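Local coordinates for protein AP endonuclease, family 2 (PDB 3NGF) that probably isomerises hydroxypyruvate as a manganese-binding TIM-barrel enzyme of the hyi family, related in sequence to AP endonucleases of family 2, at residues D121-A124 with C125-F129; P151-T154 with R155-P158. One frame throughout, in Å; residues are numbered along the deposited sequence.

Contact 1 of 2, residues D121-A124 with C125-F129; sequences DRKA and CEETF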
loop_
_atom_site.group_PDB
_atom_site.type_symbol
_atom_site.label_atom_id
_atom_site.label_comp_id
_atom_site.label_asym_id
_atom_site.label_seq_id
_atom_site.Cartn_x
_atom_site.Cartn_y
_atom_site.Cartn_z
ATOM N N ASP A 121 -8.596 -20.605 -12.811
ATOM C CA ASP A 121 -9.218 -21.433 -11.776
ATOM C C ASP A 121 -8.956 -20.832 -10.377
ATOM O O ASP A 121 -7.803 -20.633 -9.979
ATOM C CB ASP A 121 -8.705 -22.875 -11.868
ATOM C CG ASP A 121 -9.303 -23.770 -10.800
ATOM O OD1 ASP A 121 -10.469 -24.196 -10.940
ATOM O OD2 ASP A 121 -8.603 -24.038 -9.808
ATOM N N ARG A 122 -10.029 -20.529 -9.649
ATOM C CA ARG A 122 -9.917 -19.814 -8.377
ATOM C C ARG A 122 -9.089 -20.582 -7.354
ATOM O O ARG A 122 -8.245 -20.002 -6.683
ATOM C CB ARG A 122 -11.304 -19.499 -7.804
ATOM C CG ARG A 122 -11.263 -18.648 -6.544
ATOM C CD ARG A 122 -10.740 -17.245 -6.859
ATOM N NE ARG A 122 -10.495 -16.442 -5.662
ATOM C CZ ARG A 122 -10.170 -15.151 -5.671
ATOM N NH1 ARG A 122 -9.961 -14.515 -4.519
ATOM N NH2 ARG A 122 -10.074 -14.478 -6.823
ATOM N N LYS A 123 -9.317 -21.888 -7.246
ATOM C CA LYS A 123 -8.588 -22.704 -6.291
ATOM C C LYS A 123 -7.080 -22.702 -6.586
ATOM O O LYS A 123 -6.281 -22.578 -5.668
ATOM C CB LYS A 123 -9.148 -24.140 -6.267
ATOM C CG LYS A 123 -8.524 -25.058 -5.211
ATOM C CD LYS A 123 -9.058 -26.504 -5.339
ATOM C CE LYS A 123 -8.329 -27.481 -4.400
ATOM N NZ LYS A 123 -6.986 -27.916 -4.911
ATOM N N ALA A 124 -6.698 -22.833 -7.854
ATOM C CA ALA A 124 -5.276 -22.791 -8.236
ATOM C C ALA A 124 -4.680 -21.438 -7.860
ATOM O O ALA A 124 -3.538 -21.357 -7.387
ATOM C CB ALA A 124 -5.099 -23.021 -9.727
ATOM N N CYS A 125 -5.445 -20.374 -8.071
ATOM C CA CYS A 125 -4.950 -19.036 -7.760
ATOM C C CYS A 125 -4.700 -18.828 -6.272
ATOM O O CYS A 125 -3.667 -18.258 -5.875
ATOM C CB CYS A 125 -5.921 -17.954 -8.257
ATOM S SG CYS A 125 -6.010 -17.780 -10.068
ATOM N N GLU A 126 -5.655 -19.268 -5.461
ATOM C CA GLU A 126 -5.543 -19.153 -4.011
ATOM C C GLU A 126 -4.395 -19.998 -3.481
ATOM O O GLU A 126 -3.688 -19.563 -2.596
ATOM C CB GLU A 126 -6.844 -19.536 -3.325
ATOM C CG GLU A 126 -7.982 -18.576 -3.624
ATOM C CD GLU A 126 -9.283 -18.926 -2.930
ATOM O OE1 GLU A 126 -9.318 -19.934 -2.166
ATOM O OE2 GLU A 126 -10.294 -18.201 -3.158
ATOM N N GLU A 127 -4.223 -21.196 -4.035
ATOM C CA GLU A 127 -3.106 -22.061 -3.669
ATOM C C GLU A 127 -1.760 -21.417 -3.987
ATOM O O GLU A 127 -0.833 -21.481 -3.177
ATOM C CB GLU A 127 -3.226 -23.437 -4.349
ATOM C CG GLU A 127 -4.173 -24.339 -3.594
ATOM C CD GLU A 127 -4.427 -25.668 -4.253
ATOM O OE1 GLU A 127 -3.908 -25.926 -5.370
ATOM O OE2 GLU A 127 -5.172 -26.459 -3.634
ATOM N N THR A 128 -1.675 -20.780 -5.148
ATOM C CA THR A 128 -0.427 -20.142 -5.590
ATOM C C THR A 128 -0.140 -18.903 -4.742
ATOM O O THR A 128 1.009 -18.662 -4.349
ATOM C CB THR A 128 -0.490 -19.824 -7.096
ATOM O OG1 THR A 128 -0.509 -21.061 -7.843
ATOM C CG2 THR A 128 0.691 -18.947 -7.508
ATOM N N PHE A 129 -1.193 -18.146 -4.438
ATOM C CA PHE A 129 -1.103 -17.012 -3.500
ATOM C C PHE A 129 -0.472 -17.437 -2.176
ATOM O O PHE A 129 0.467 -16.797 -1.701
ATOM C CB PHE A 129 -2.498 -16.410 -3.261
ATOM C CG PHE A 129 -2.531 -15.301 -2.222
ATOM C CD1 PHE A 129 -2.481 -13.974 -2.609
ATOM C CD2 PHE A 129 -2.664 -15.579 -0.877
ATOM C CE1 PHE A 129 -2.539 -12.952 -1.677
ATOM C CE2 PHE A 129 -2.718 -14.523 0.062
ATOM C CZ PHE A 129 -2.644 -13.226 -0.358
HETATM O O HOH W 1 -10.574 -15.861 -1.536
#

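Contact 2 of 2, residues P151-T154 with R155-P158; sequences PLNT and RNMP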
loop_
_atom_site.group_PDB
_atom_site.type_symbol
_atom_site.label_atom_id
_atom_site.label_comp_id
_atom_site.label_asym_id
_atom_site.label_seq_id
_atom_site.Cartn_x
_atom_site.Cartn_y
_atom_site.Cartn_z
ATOM N N PRO A 151 -6.573 -5.580 -0.879
ATOM C CA PRO A 151 -7.818 -5.631 -1.680
ATOM C C PRO A 151 -8.005 -4.338 -2.468
ATOM O O PRO A 151 -7.828 -3.247 -1.924
ATOM C CB PRO A 151 -8.910 -5.796 -0.615
ATOM C CG PRO A 151 -8.202 -6.397 0.554
ATOM C CD PRO A 151 -6.834 -5.807 0.547
ATOM N N LEU A 152 -8.380 -4.475 -3.738
ATOM C CA LEU A 152 -8.641 -3.334 -4.600
ATOM C C LEU A 152 -10.165 -3.215 -4.802
ATOM O O LEU A 152 -10.940 -3.605 -3.906
ATOM C CB LEU A 152 -7.815 -3.448 -5.872
ATOM C CG LEU A 152 -6.290 -3.563 -5.627
ATOM C CD1 LEU A 152 -5.539 -3.616 -6.949
ATOM C CD2 LEU A 152 -5.749 -2.409 -4.729
ATOM N N ASN A 153 -10.614 -2.589 -5.875
ATOM C CA ASN A 153 -12.038 -2.584 -6.182
ATOM C C ASN A 153 -12.224 -2.907 -7.658
ATOM O O ASN A 153 -11.302 -2.728 -8.459
ATOM C CB ASN A 153 -12.674 -1.250 -5.774
ATOM C CG ASN A 153 -12.407 -0.141 -6.767
ATOM O OD1 ASN A 153 -13.017 -0.090 -7.853
ATOM N ND2 ASN A 153 -11.520 0.785 -6.397
ATOM N N THR A 154 -13.428 -3.354 -8.016
ATOM C CA THR A 154 -13.708 -3.902 -9.343
ATOM C C THR A 154 -14.033 -2.832 -10.393
ATOM O O THR A 154 -14.147 -3.123 -11.590
ATOM C CB THR A 154 -14.880 -4.909 -9.267
ATOM O OG1 THR A 154 -15.999 -4.288 -8.637
ATOM C CG2 THR A 154 -14.492 -6.127 -8.449
ATOM N N ARG A 155 -14.187 -1.587 -9.952
ATOM C CA ARG A 155 -14.367 -0.496 -10.869
ATOM C C ARG A 155 -13.032 -0.022 -11.384
ATOM O O ARG A 155 -12.835 0.143 -12.597
ATOM C CB ARG A 155 -15.114 0.652 -10.190
ATOM C CG ARG A 155 -15.278 1.857 -11.077
ATOM C CD ARG A 155 -16.426 2.757 -10.633
ATOM N NE ARG A 155 -16.260 3.315 -9.298
ATOM C CZ ARG A 155 -17.087 3.137 -8.253
ATOM N NH1 ARG A 155 -16.824 3.740 -7.099
ATOM N NH2 ARG A 155 -18.184 2.386 -8.341
ATOM N N ASN A 156 -12.092 0.193 -10.472
ATOM C CA ASN A 156 -10.746 0.622 -10.866
ATOM C C ASN A 156 -9.834 -0.503 -11.344
ATOM O O ASN A 156 -8.970 -0.244 -12.164
ATOM C CB ASN A 156 -10.054 1.377 -9.726
ATOM C CG ASN A 156 -10.678 2.740 -9.470
ATOM O OD1 ASN A 156 -11.013 3.068 -8.346
ATOM N ND2 ASN A 156 -10.877 3.525 -10.540
ATOM N N MET A 157 -10.015 -1.732 -10.843
ATOM C CA MET A 157 -9.176 -2.872 -11.235
ATOM C C MET A 157 -10.026 -4.115 -11.536
ATOM O O MET A 157 -9.976 -5.108 -10.805
ATOM C CB MET A 157 -8.142 -3.174 -10.138
ATOM C CG MET A 157 -6.858 -3.867 -10.658
ATOM S SD MET A 157 -5.851 -2.848 -11.776
ATOM C CE MET A 157 -5.035 -1.752 -10.601
ATOM N N PRO A 158 -10.825 -4.063 -12.619
ATOM C CA PRO A 158 -11.677 -5.222 -12.911
ATOM C C PRO A 158 -10.848 -6.485 -13.117
ATOM O O PRO A 158 -9.817 -6.440 -13.777
ATOM C CB PRO A 158 -12.416 -4.834 -14.206
ATOM C CG PRO A 158 -11.791 -3.581 -14.694
ATOM C CD PRO A 158 -10.941 -2.992 -13.620
#

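Contact 1 of 2, residues D121-A124 with C125-F129
Arg122 and Glu126, one helical turn apart, are joined by a salt bridge in which NE of Arg122 donates to OE2 of Glu126 over 3.1 Å. The N-H points almost straight at the oxygen (163°), which lies at the edge of the guanidinium close to its plane and receives the bond on its anti side. The two flat groups stand nearly perpendicular, and OE2 alone meets the arginine; OE1 turns to Arg174. A water also bridges the pair: it donates to Glu126 OE2 at 2.9 Å and weakly accepts from Arg122 NH1. A second i to i+4 bridge runs from Lys123 NZ to Glu127 OE2, 2.7 Å long, on the syn side but well out of the carboxylate plane. The lysine chain is extended as far as CE and then bends at its last torsion (chi4 -79°), which swings the ammonium across to the glutamate.

These pairs ride on the first turns of helix 122-140, which connects strands 109-111 and 146-149 in a beta-alpha-beta unit of the TIM barrel. Asp121 is its N-cap: OD2 accepts from Ala124 N at 3.0 Å, while the carbonyl O of Asp121 takes Cys125 N at 3.0 Å and opens the ladder of i to i+4 backbone bonds. The helix dipole would probably favour the negative charge of Asp121.

Further out, the Arg122-Glu126 pair is tied to neighbouring parts of the chain. Arg122 NH2 donates to the carbonyl of Phe161, and the Arg174 that forms a salt bridge with Glu126 OE1 belongs to helix 165-175. Buried Cys125 rests on Thr117 and Leu120, and Phe129 packs against Phe133, Phe161 and Leu171.

Contact 2 of 2, residues P151-T154 with R155-P158
Asn153 folds its side chain back over the turn that follows it and meets both Arg155 and Asn156. From CB the chain turns to place CG between the backbone N and the carbonyl carbon (chi1 79°), which brings the amide round to the backbone N-H groups just ahead in the sequence. CG itself lies 3.7 Å from Asn156 N. Beyond it, OD1 is gripped by two donors: Asn156 N at 2.8 Å, nearly straight at 169° but reaching the oxygen from above the carbonyl plane, and Arg155 N, also at 2.8 Å and more bent (130°). The bond to Arg155 N makes an Asx turn, which the bond to Asn156 N reinforces. The other branch of the amide, ND2, donates to Asn156 OD1 at 3.0 Å, and that bond is almost linear and lies in the Asn153 amide plane. Bonds at both ends fix the rotation of the amide; the two amide planes are strongly turned against each other. A backbone bond closes a wider turn around it, from Met157 N to Asn153 O at 2.9 Å.

Beside these hydrogen bonds, the Leu152 and Met157 side chains run alongside each other, with Leu152 CD1 3.9 Å from Met157 CG. The methionine bends at both chi2 and chi3, and this brings CE back to within 4.1 Å of the same methyl.

Outside the turn, Asn153 ND2 also bonds His188 ND1 and Asn156 OD1 bonds Tyr187 OH. The side chain of Leu152 is about 5 Å from the manganese ion and next to its ligand Glu150. The loop therefore leaves strand 146-149 at the metal-bearing end of the barrel, leans on helix 186-192 through its two asparagines, and continues toward helix 165-175.

How the contacts relate
Both contacts are local and partly buried, and they occur in series on either side of strand 146-149: contact 1 at the start of the helix leading into it, contact 2 in the loop leading out. Contact 1 is peripheral, centred about 22 Å from the centre of the chain and away from the metal site, and relies on charged pairs along one helix. Contact 2 lies nearer the middle, at about 14 Å, beside the manganese site, and uses neutral amides and an apolar pair to shape a loop. They do not touch, but both have neighbours in helix 165-175, which Glu126 and Phe129 meet from contact 1 and Pro151 meets at the start of segment 151-154.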